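Local coordinates for Non-sulfated chondroitin lyase E66 (Autographa californica nucleopolyhedrovirus, PDB 3VSN), which cleaves non-sulfated chondroitin as a lyase of the baculovirus envelope and is essential for oral infectivity, perhaps by digesting the chondroitin barrier of the host midgut, at residues A[388-393]-A[438-443]; A[458-463]-A[548-553]. One frame throughout, in Å; residues are numbered along the deposited sequence.

Running from the N terminus, the chain reaches 388-393, which carries the short outermost strand 390-391 of a four-stranded antiparallel sheet, and then builds strands of a second, seven-stranded sheet before 438-443 comes back to meet 388-393. Contact 1 thus closes a loop of 44 residues and joins the two sheets through side chains. Strand 440-449 is followed directly by 452-461, whose end opens contact 2; 84 residues later 548-553 pairs with it inside the seven-stranded sheet. The two loops lie in series, neither enclosing nor crossing the other. Their centres are about 8 Å apart, and probable backbone bonds from Gln441 N to Gly461 O and Lys443 N to Tyr458 O connect them.

Contact 1 of 2, residues A[388-393]-A[438-443]; sequences GIILQS and NNLQFK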
loop_
_atom_site.group_PDB
_atom_site.type_symbol
_atom_site.label_atom_id
_atom_site.label_comp_id
_atom_site.label_asym_id
_atom_site.label_seq_id
_atom_site.Cartn_x
_atom_site.Cartn_y
_atom_site.Cartn_z
ATOM N N GLY A 388 -14.229 8.499 8.038
ATOM C CA GLY A 388 -14.401 9.076 6.708
ATOM C C GLY A 388 -15.463 8.417 5.842
ATOM O O GLY A 388 -15.967 9.039 4.916
ATOM N N ILE A 389 -15.793 7.156 6.120
ATOM C CA ILE A 389 -16.778 6.430 5.303
ATOM C C ILE A 389 -18.193 6.997 5.474
ATOM O O ILE A 389 -18.663 7.207 6.597
ATOM C CB ILE A 389 -16.750 4.898 5.561
ATOM C CG1 ILE A 389 -15.403 4.308 5.100
ATOM C CG2 ILE A 389 -17.915 4.207 4.851
ATOM C CD1 ILE A 389 -15.270 2.799 5.239
ATOM N N ILE A 390 -18.847 7.278 4.350
ATOM C CA ILE A 390 -20.239 7.717 4.354
ATOM C C ILE A 390 -21.116 6.475 4.196
ATOM O O ILE A 390 -20.986 5.739 3.211
ATOM C CB ILE A 390 -20.546 8.732 3.227
ATOM C CG1 ILE A 390 -19.629 9.962 3.327
ATOM C CG2 ILE A 390 -22.012 9.163 3.277
ATOM C CD1 ILE A 390 -19.644 10.850 2.099
ATOM N N LEU A 391 -21.989 6.244 5.174
ATOM C CA LEU A 391 -22.892 5.092 5.170
ATOM C C LEU A 391 -24.270 5.491 4.663
ATOM O O LEU A 391 -24.772 6.567 5.001
ATOM C CB LEU A 391 -23.026 4.493 6.572
ATOM C CG LEU A 391 -21.771 3.986 7.291
ATOM C CD1 LEU A 391 -22.143 3.484 8.675
ATOM C CD2 LEU A 391 -21.068 2.899 6.489
ATOM N N GLN A 392 -24.875 4.612 3.867
ATOM C CA GLN A 392 -26.177 4.882 3.254
ATOM C C GLN A 392 -27.284 4.037 3.877
ATOM O O GLN A 392 -28.458 4.194 3.546
ATOM C CB GLN A 392 -26.120 4.642 1.744
ATOM C CG GLN A 392 -25.234 5.617 0.988
ATOM C CD GLN A 392 -25.309 5.418 -0.516
ATOM O OE1 GLN A 392 -26.397 5.323 -1.089
ATOM N NE2 GLN A 392 -24.150 5.364 -1.163
ATOM N N SER A 393 -26.895 3.142 4.778
ATOM C CA SER A 393 -27.837 2.313 5.527
ATOM C C SER A 393 -27.307 2.120 6.949
ATOM O O SER A 393 -26.150 2.450 7.240
ATOM C CB SER A 393 -28.023 0.961 4.833
ATOM O OG SER A 393 -26.796 0.255 4.763
ATOM N N ASN A 438 -25.023 3.906 -5.666
ATOM C CA ASN A 438 -26.278 4.656 -5.609
ATOM C C ASN A 438 -26.110 6.132 -6.014
ATOM O O ASN A 438 -26.770 7.021 -5.464
ATOM C CB ASN A 438 -26.885 4.519 -4.202
ATOM C CG ASN A 438 -28.287 5.073 -4.103
ATOM O OD1 ASN A 438 -29.077 4.962 -5.035
ATOM N ND2 ASN A 438 -28.604 5.676 -2.959
ATOM N N ASN A 439 -25.224 6.378 -6.982
ATOM C CA ASN A 439 -24.881 7.739 -7.431
ATOM C C ASN A 439 -24.347 8.650 -6.321
ATOM O O ASN A 439 -24.518 9.873 -6.378
ATOM C CB ASN A 439 -26.054 8.410 -8.174
ATOM C CG ASN A 439 -26.102 8.055 -9.653
ATOM O OD1 ASN A 439 -27.159 8.130 -10.282
ATOM N ND2 ASN A 439 -24.961 7.684 -10.219
ATOM N N LEU A 440 -23.710 8.051 -5.314
ATOM C CA LEU A 440 -23.028 8.817 -4.271
ATOM C C LEU A 440 -22.063 9.810 -4.894
ATOM O O LEU A 440 -21.254 9.453 -5.756
ATOM C CB LEU A 440 -22.268 7.898 -3.304
ATOM C CG LEU A 440 -21.391 8.579 -2.240
ATOM C CD1 LEU A 440 -22.231 9.242 -1.152
ATOM C CD2 LEU A 440 -20.422 7.573 -1.642
ATOM N N GLN A 441 -22.167 11.059 -4.458
ATOM C CA GLN A 441 -21.233 12.101 -4.856
ATOM C C GLN A 441 -20.836 12.913 -3.633
ATOM O O GLN A 441 -21.571 12.948 -2.640
ATOM C CB GLN A 441 -21.850 13.010 -5.924
ATOM C CG GLN A 441 -23.057 13.809 -5.451
ATOM C CD GLN A 441 -23.531 14.805 -6.489
ATOM O OE1 GLN A 441 -22.881 15.820 -6.730
ATOM N NE2 GLN A 441 -24.668 14.518 -7.106
ATOM N N PHE A 442 -19.667 13.545 -3.701
ATOM C CA PHE A 442 -19.238 14.471 -2.657
ATOM C C PHE A 442 -18.104 15.377 -3.112
ATOM O O PHE A 442 -17.415 15.092 -4.096
ATOM C CB PHE A 442 -18.850 13.734 -1.357
ATOM C CG PHE A 442 -17.797 12.663 -1.530
ATOM C CD1 PHE A 442 -16.470 12.995 -1.800
ATOM C CD2 PHE A 442 -18.127 11.316 -1.380
ATOM C CE1 PHE A 442 -15.502 12.008 -1.946
ATOM C CE2 PHE A 442 -17.159 10.324 -1.515
ATOM C CZ PHE A 442 -15.846 10.670 -1.798
ATOM N N LYS A 443 -17.936 16.478 -2.389
ATOM C CA LYS A 443 -16.683 17.218 -2.399
ATOM C C LYS A 443 -16.005 16.913 -1.070
ATOM O O LYS A 443 -16.629 17.016 -0.015
ATOM C CB LYS A 443 -16.936 18.718 -2.553
ATOM C CG LYS A 443 -17.498 19.137 -3.910
ATOM C CD LYS A 443 -16.406 19.641 -4.845
ATOM C CE LYS A 443 -16.926 19.927 -6.250
ATOM N NZ LYS A 443 -17.860 21.084 -6.344
#
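Gln392 and Asn438 meet through their side-chain amides: Asn438 ND2 donates to Gln392 OE1 at 2.9 Å. The N-H...O angle is 160°, and the donor lies nearly along the C=O axis of the glutamine. With the two amide planes only 25° apart, the groups are almost coplanar. The long, extended glutamine chain suits this bridging role, while Asn438, with CG swung away from its backbone N (chi1 -171°), extends its amide toward Gln392. Gln392 NE2 passes 3.8 Å from Leu440 CB, so the polar end also borders the apolar part of the contact. There Ile390 sends CD1 obliquely against the Phe442 ring, 3.8 Å from CD2, and its other branch approaches Leu440 more loosely, CG2 to CD1 4.4 Å. A branched isoleucine can serve both neighbours at once.

In the next shell, Asn438 ND2 also bonds to Ser466 OG and Gln392 NE2 to Met437 O, which together probably hold both amides in this orientation. Tyr457 packs edge-to-face with Phe442, and Met364 of helix 359-364 touches Ile390, Leu440 and Phe442, filling in around the apolar cluster. Backbone bonds from Gly388, Ile389 and Leu391 tie their segment to strand 472-480. No backbone pairing links the two segments; the amide bond is a local addition at the edge, and side chains packed between separate antiparallel sheets are characteristic of a beta-sandwich.

Contact 2 of 2, residues A[458-463]-A[548-553]; sequences YNIGVE and ATASAC
Ile460 and Ala550 stand side by side on one face of the sheet, CB to CB 3.7 Å, as an antiparallel hydrogen-bonded pair. Ile460 N donates to Ala550 O at 2.9 Å, and Ala550 N returns a longer bond of 3.3 Å to Ile460 O. The isoleucine places CG1 beside its backbone N (chi1 -61°), which lays this branch along the Ala550 carbonyl, CG1 to O 3.5 Å. The small alanine lets the branched neighbour come close.

Asn459 and Ile460 both face Ala550, forming a G1 beta bulge; asparagine readily adopts the positive phi (52°) needed here. Its side chain turns away from the other segment overall, although CB grazes Ala548 O, and its OD1 lies in plane at the edge of the Tyr458 ring. A water accepts from Asn459 N and donates to Thr549 O, bridging the backbones beside the bulge. At the other end glycine suits position 461, since with no side chain it lets the Ala548 methyl pack directly against it, Ala548 CB to Gly461 CA 3.8 Å. Ser551 CB lies 4.0 Å from Tyr458 CA, whereas Ser551 OG bonds to Asn520 O.

Ala548 is the C' residue of the Schellman motif that ends helix 542-546, so the chain turns through a short link before entering strand 550-558. Ile540 of strand 533-540 packs on both Ile460 and Ala550, while strand 440-449 flanks 452-461 within the sheet.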
loop_
_atom_site.group_PDB
_atom_site.type_symbol
_atom_site.label_atom_id
_atom_site.label_comp_id
_atom_site.label_asym_id
_atom_site.label_seq_id
_atom_site.Cartn_x
_atom_site.Cartn_y
_atom_site.Cartn_z
ATOM N N TYR A 458 -18.665 18.160 1.835
ATOM C CA TYR A 458 -19.849 18.963 1.535
ATOM C C TYR A 458 -20.424 18.548 0.187
ATOM O O TYR A 458 -19.774 17.824 -0.576
ATOM C CB TYR A 458 -19.545 20.465 1.595
ATOM C CG TYR A 458 -18.611 20.975 0.517
ATOM C CD1 TYR A 458 -17.231 21.009 0.720
ATOM C CD2 TYR A 458 -19.112 21.448 -0.696
ATOM C CE1 TYR A 458 -16.374 21.492 -0.263
ATOM C CE2 TYR A 458 -18.266 21.925 -1.685
ATOM C CZ TYR A 458 -16.898 21.946 -1.464
ATOM O OH TYR A 458 -16.055 22.420 -2.445
ATOM N N ASN A 459 -21.644 19.004 -0.099
ATOM C CA ASN A 459 -22.381 18.577 -1.290
ATOM C C ASN A 459 -22.452 17.053 -1.425
ATOM O O ASN A 459 -22.331 16.513 -2.530
ATOM C CB ASN A 459 -21.803 19.218 -2.565
ATOM C CG ASN A 459 -22.017 20.720 -2.618
ATOM O OD1 ASN A 459 -22.666 21.305 -1.751
ATOM N ND2 ASN A 459 -21.461 21.352 -3.636
ATOM N N ILE A 460 -22.627 16.368 -0.291
ATOM C CA ILE A 460 -22.858 14.926 -0.282
ATOM C C ILE A 460 -24.242 14.673 -0.877
ATOM O O ILE A 460 -25.239 15.247 -0.419
ATOM C CB ILE A 460 -22.818 14.329 1.143
ATOM C CG1 ILE A 460 -21.445 14.539 1.799
ATOM C CG2 ILE A 460 -23.178 12.848 1.121
ATOM C CD1 ILE A 460 -21.444 14.258 3.288
ATOM N N GLY A 461 -24.292 13.824 -1.895
ATOM C CA GLY A 461 -25.555 13.489 -2.538
ATOM C C GLY A 461 -25.661 12.031 -2.922
ATOM O O GLY A 461 -24.648 11.354 -3.086
ATOM N N VAL A 462 -26.896 11.548 -3.036
ATOM C CA VAL A 462 -27.180 10.239 -3.633
ATOM C C VAL A 462 -28.375 10.400 -4.562
ATOM O O VAL A 462 -29.020 11.451 -4.563
ATOM C CB VAL A 462 -27.485 9.133 -2.587
ATOM C CG1 VAL A 462 -26.254 8.800 -1.747
ATOM C CG2 VAL A 462 -28.674 9.507 -1.708
ATOM N N GLU A 463 -28.668 9.365 -5.347
ATOM C CA GLU A 463 -29.866 9.350 -6.190
ATOM C C GLU A 463 -31.077 9.792 -5.359
ATOM O O GLU A 463 -31.306 9.256 -4.277
ATOM C CB GLU A 463 -30.093 7.948 -6.770
ATOM C CG GLU A 463 -31.237 7.835 -7.773
ATOM C CD GLU A 463 -30.954 8.547 -9.086
ATOM O OE1 GLU A 463 -29.779 8.610 -9.509
ATOM O OE2 GLU A 463 -31.913 9.045 -9.704
ATOM N N ALA A 548 -28.109 16.805 -2.792
ATOM C CA ALA A 548 -26.644 16.888 -2.832
ATOM C C ALA A 548 -26.123 18.114 -2.081
ATOM O O ALA A 548 -25.290 18.865 -2.592
ATOM C CB ALA A 548 -26.122 16.846 -4.273
ATOM N N THR A 549 -26.644 18.312 -0.869
ATOM C CA THR A 549 -26.250 19.442 -0.027
ATOM C C THR A 549 -25.838 19.026 1.387
ATOM O O THR A 549 -25.597 19.885 2.231
ATOM C CB THR A 549 -27.365 20.512 0.079
ATOM O OG1 THR A 549 -28.580 19.905 0.542
ATOM C CG2 THR A 549 -27.609 21.205 -1.265
ATOM N N ALA A 550 -25.757 17.722 1.650
ATOM C CA ALA A 550 -25.372 17.240 2.977
ATOM C C ALA A 550 -23.900 17.529 3.256
ATOM O O ALA A 550 -23.084 17.567 2.336
ATOM C CB ALA A 550 -25.668 15.751 3.121
ATOM N N SER A 551 -23.572 17.752 4.526
ATOM C CA SER A 551 -22.198 18.059 4.926
ATOM C C SER A 551 -21.836 17.462 6.290
ATOM O O SER A 551 -22.705 17.211 7.124
ATOM C CB SER A 551 -21.956 19.575 4.918
ATOM O OG SER A 551 -22.984 20.271 5.606
ATOM N N ALA A 552 -20.541 17.235 6.498
ATOM C CA ALA A 552 -20.026 16.736 7.767
ATOM C C ALA A 552 -18.581 17.196 7.929
ATOM O O ALA A 552 -17.856 17.323 6.944
ATOM C CB ALA A 552 -20.115 15.218 7.822
ATOM N N CYS A 553 -18.164 17.448 9.165
ATOM C CA CYS A 553 -16.828 17.990 9.411
ATOM C C CYS A 553 -16.292 17.550 10.763
ATOM O O CYS A 553 -16.950 17.725 11.790
ATOM C CB CYS A 553 -16.847 19.523 9.320
ATOM S SG CYS A 553 -15.207 20.281 9.240
HETATM O O HOH W 1 -22.998 20.935 1.532
#